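Local coordinates for protein SCO1 homolog 1, mitochondrial (Arabidopsis thaliana, PDB 6N5U), which binds copper(I) through a thioredoxin-fold domain and is thought to help deliver the metal to cytochrome c oxidase in the mitochondrion, at residues E49-I60 against G149-T158. Numbering follows the deposited sequence.
Sequences ELIKLAAAIDKI and GKNHDVDSLT
Charge pairing joins Glu49 to Lys150 at one end of this contact: NZ of Lys150 donates to OE2 of Glu49 over 2.9 Å, meeting the oxygen from above the carboxylate plane, 42° out of it. The other oxygen, OE1, takes NZ of Lys52 on its syn side at 3.2 Å, so a lysine from each segment grips one buried carboxylate. Lys52 reaches this place because its chain, starting anti to the backbone N (chi1 -170°), bends at chi2 and chi3 toward the turn. There its ammonium also makes a weak bond from NZ to His152 O, 3.0 Å long, within the type I turn from Gly149 to His152. Shortening Glu49 to an alanine is likely to leave the ammonium groups of Lys52 and Lys150 without the negative charge that now sits between them.

Apolar packing takes over further along. Val154 is a knob in a hole formed by Lys52, Ala55, Ala56 and Lys59; its CG2 lies 3.7 Å from CG of Lys52, while CG1 faces the CD and CE methylenes of Lys59. Leu157 directs CD2 onto CB of Ala56 at 3.7 Å, and its neighbour Thr158 lays CG2 against Lys59 and Ile60. The Thr158 hydroxyl bonds within its own helix, OG1 donating to Val154 O at 2.7 Å from above the carbonyl plane.

The short axes approach to 9.0 Å and cross at -52°. Helix 45-64, whose Leu53 and Ile57 cover the central sheet, thereby packs against the C-terminal helix 154-167, which follows edge strand 144-148, a helix pairing of the thioredoxin fold; the side chain of Glu49 lies about 7 Å from the copper(I) ion held by Cys42, Cys46 and His131.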
loop_
_atom_site.group_PDB
_atom_site.type_symbol
_atom_site.label_atom_id
_atom_site.label_comp_id
_atom_site.label_asym_id
_atom_site.label_seq_id
_atom_site.Cartn_x
_atom_site.Cartn_y
_atom_site.Cartn_z
ATOM N N GLU A 49 -0.889 6.487 8.429
ATOM C CA GLU A 49 -0.107 5.331 7.998
ATOM C C GLU A 49 0.744 5.628 6.781
ATOM O O GLU A 49 1.908 5.218 6.737
ATOM C CB GLU A 49 -1.037 4.152 7.733
ATOM C CG GLU A 49 -1.702 3.649 9.003
ATOM C CD GLU A 49 -0.743 3.137 10.056
ATOM O OE1 GLU A 49 -0.214 2.019 9.863
ATOM O OE2 GLU A 49 -0.502 3.856 11.056
ATOM N N LEU A 50 0.177 6.384 5.812
ATOM C CA LEU A 50 0.892 6.789 4.615
ATOM C C LEU A 50 1.916 7.846 4.920
ATOM O O LEU A 50 3.013 7.784 4.367
ATOM C CB LEU A 50 -0.048 7.237 3.497
ATOM C CG LEU A 50 -0.825 6.130 2.777
ATOM C CD1 LEU A 50 -1.923 6.738 1.943
ATOM C CD2 LEU A 50 0.115 5.219 1.931
ATOM N N ILE A 51 1.594 8.801 5.813
ATOM C CA ILE A 51 2.573 9.835 6.200
ATOM C C ILE A 51 3.794 9.100 6.806
ATOM O O ILE A 51 4.926 9.366 6.379
ATOM C CB ILE A 51 1.992 10.956 7.131
ATOM C CG1 ILE A 51 1.031 11.889 6.380
ATOM C CG2 ILE A 51 3.122 11.775 7.769
ATOM C CD1 ILE A 51 0.014 12.629 7.283
ATOM N N LYS A 52 3.537 8.129 7.740
ATOM C CA LYS A 52 4.527 7.245 8.381
ATOM C C LYS A 52 5.351 6.538 7.302
ATOM O O LYS A 52 6.568 6.616 7.330
ATOM C CB LYS A 52 3.819 6.177 9.244
ATOM C CG LYS A 52 4.754 5.347 10.141
ATOM C CD LYS A 52 4.299 3.900 10.370
ATOM C CE LYS A 52 2.945 3.743 11.025
ATOM N NZ LYS A 52 2.618 2.307 11.228
ATOM N N LEU A 53 4.674 5.903 6.321
ATOM C CA LEU A 53 5.306 5.204 5.207
ATOM C C LEU A 53 6.190 6.109 4.336
ATOM O O LEU A 53 7.312 5.723 4.034
ATOM C CB LEU A 53 4.253 4.462 4.363
ATOM C CG LEU A 53 4.765 3.630 3.189
ATOM C CD1 LEU A 53 5.832 2.610 3.641
ATOM C CD2 LEU A 53 3.594 2.960 2.450
ATOM N N ALA A 54 5.711 7.309 3.959
ATOM C CA ALA A 54 6.453 8.240 3.131
ATOM C C ALA A 54 7.720 8.682 3.841
ATOM O O ALA A 54 8.794 8.647 3.235
ATOM C CB ALA A 54 5.583 9.429 2.809
ATOM N N ALA A 55 7.624 9.015 5.146
ATOM C CA ALA A 55 8.784 9.434 5.934
ATOM C C ALA A 55 9.729 8.265 6.150
ATOM O O ALA A 55 10.944 8.480 6.199
ATOM C CB ALA A 55 8.346 10.024 7.261
ATOM N N ALA A 56 9.174 7.020 6.244
ATOM C CA ALA A 56 9.957 5.784 6.399
ATOM C C ALA A 56 10.768 5.519 5.110
ATOM O O ALA A 56 11.973 5.267 5.210
ATOM C CB ALA A 56 9.061 4.610 6.729
ATOM N N ILE A 57 10.134 5.691 3.912
ATOM C CA ILE A 57 10.758 5.543 2.583
ATOM C C ILE A 57 12.035 6.365 2.484
ATOM O O ILE A 57 13.082 5.817 2.107
ATOM C CB ILE A 57 9.748 5.823 1.414
ATOM C CG1 ILE A 57 8.640 4.737 1.338
ATOM C CG2 ILE A 57 10.430 6.009 0.044
ATOM C CD1 ILE A 57 9.087 3.227 1.322
ATOM N N ASP A 58 11.957 7.649 2.907
ATOM C CA ASP A 58 13.079 8.599 2.929
ATOM C C ASP A 58 14.153 8.241 3.948
ATOM O O ASP A 58 15.335 8.382 3.651
ATOM C CB ASP A 58 12.567 10.033 3.167
ATOM C CG ASP A 58 11.707 10.594 2.040
ATOM O OD1 ASP A 58 11.679 9.975 0.943
ATOM O OD2 ASP A 58 11.064 11.657 2.250
ATOM N N LYS A 59 13.753 7.799 5.148
ATOM C CA LYS A 59 14.695 7.417 6.201
ATOM C C LYS A 59 15.493 6.170 5.812
ATOM O O LYS A 59 16.715 6.169 5.955
ATOM C CB LYS A 59 13.966 7.213 7.522
ATOM C CG LYS A 59 13.568 8.500 8.201
ATOM C CD LYS A 59 13.758 8.371 9.703
ATOM C CE LYS A 59 13.266 9.577 10.436
ATOM N NZ LYS A 59 13.869 10.839 9.913
ATOM N N ILE A 60 14.811 5.135 5.288
ATOM C CA ILE A 60 15.401 3.897 4.769
ATOM C C ILE A 60 16.511 4.277 3.771
ATOM O O ILE A 60 17.644 3.809 3.930
ATOM C CB ILE A 60 14.310 3.055 4.059
ATOM C CG1 ILE A 60 13.324 2.402 5.059
ATOM C CG2 ILE A 60 14.933 2.027 3.114
ATOM C CD1 ILE A 60 11.942 1.988 4.416
ATOM N N GLY A 149 2.402 -3.811 11.389
ATOM C CA GLY A 149 1.116 -3.340 11.893
ATOM C C GLY A 149 1.031 -1.856 12.231
ATOM O O GLY A 149 1.966 -1.086 11.977
ATOM N N LYS A 150 -0.124 -1.450 12.807
ATOM C CA LYS A 150 -0.462 -0.079 13.223
ATOM C C LYS A 150 0.478 0.465 14.307
ATOM O O LYS A 150 0.763 1.661 14.323
ATOM C CB LYS A 150 -1.940 -0.028 13.708
ATOM C CG LYS A 150 -2.439 1.320 14.275
ATOM C CD LYS A 150 -2.605 2.443 13.213
ATOM C CE LYS A 150 -2.635 3.855 13.793
ATOM N NZ LYS A 150 -2.648 4.928 12.743
ATOM N N ASN A 151 0.952 -0.405 15.200
ATOM C CA ASN A 151 1.788 -0.058 16.351
ATOM C C ASN A 151 3.208 0.516 16.034
ATOM O O ASN A 151 3.792 1.198 16.895
ATOM C CB ASN A 151 1.891 -1.248 17.296
ATOM C CG ASN A 151 0.594 -1.545 18.012
ATOM O OD1 ASN A 151 -0.447 -0.893 17.811
ATOM N ND2 ASN A 151 0.634 -2.543 18.878
ATOM N N HIS A 152 3.728 0.271 14.814
ATOM C CA HIS A 152 5.017 0.779 14.363
ATOM C C HIS A 152 5.001 2.299 14.207
ATOM O O HIS A 152 3.982 2.862 13.825
ATOM C CB HIS A 152 5.423 0.133 13.032
ATOM C CG HIS A 152 5.980 -1.247 13.181
ATOM N ND1 HIS A 152 7.261 -1.463 13.666
ATOM C CD2 HIS A 152 5.404 -2.441 12.925
ATOM C CE1 HIS A 152 7.421 -2.774 13.685
ATOM N NE2 HIS A 152 6.330 -3.406 13.253
ATOM N N ASP A 153 6.117 2.955 14.581
ATOM C CA ASP A 153 6.421 4.367 14.435
ATOM C C ASP A 153 7.358 4.447 13.219
ATOM O O ASP A 153 7.845 3.404 12.775
ATOM C CB ASP A 153 7.231 4.822 15.670
ATOM C CG ASP A 153 6.497 5.367 16.858
ATOM O OD1 ASP A 153 5.235 5.477 16.790
ATOM O OD2 ASP A 153 7.173 5.691 17.860
ATOM N N VAL A 154 7.668 5.666 12.707
ATOM C CA VAL A 154 8.608 5.819 11.570
ATOM C C VAL A 154 9.947 5.104 11.846
ATOM O O VAL A 154 10.473 4.417 10.969
ATOM C CB VAL A 154 8.791 7.294 11.158
ATOM C CG1 VAL A 154 10.074 7.508 10.367
ATOM C CG2 VAL A 154 7.605 7.770 10.347
ATOM N N ASP A 155 10.440 5.211 13.088
ATOM C CA ASP A 155 11.697 4.602 13.487
ATOM C C ASP A 155 11.644 3.075 13.492
ATOM O O ASP A 155 12.556 2.451 12.971
ATOM C CB ASP A 155 12.189 5.164 14.830
ATOM C CG ASP A 155 12.623 6.611 14.801
ATOM O OD1 ASP A 155 12.766 7.166 13.692
ATOM O OD2 ASP A 155 12.849 7.183 15.894
ATOM N N SER A 156 10.574 2.475 14.030
ATOM C CA SER A 156 10.483 1.011 14.073
ATOM C C SER A 156 10.203 0.365 12.703
ATOM O O SER A 156 10.507 -0.817 12.511
ATOM C CB SER A 156 9.484 0.544 15.125
ATOM O OG SER A 156 8.315 1.343 15.145
ATOM N N LEU A 157 9.653 1.147 11.751
ATOM C CA LEU A 157 9.400 0.696 10.383
ATOM C C LEU A 157 10.721 0.743 9.619
ATOM O O LEU A 157 11.130 -0.270 9.043
ATOM C CB LEU A 157 8.311 1.550 9.677
ATOM C CG LEU A 157 7.861 1.110 8.246
ATOM C CD1 LEU A 157 7.500 -0.370 8.202
ATOM C CD2 LEU A 157 6.687 1.937 7.748
ATOM N N THR A 158 11.409 1.907 9.671
ATOM C CA THR A 158 12.699 2.146 9.024
ATOM C C THR A 158 13.700 1.081 9.462
ATOM O O THR A 158 14.132 0.293 8.621
ATOM C CB THR A 158 13.169 3.577 9.292
ATOM O OG1 THR A 158 12.173 4.486 8.809
ATOM C CG2 THR A 158 14.520 3.882 8.663
#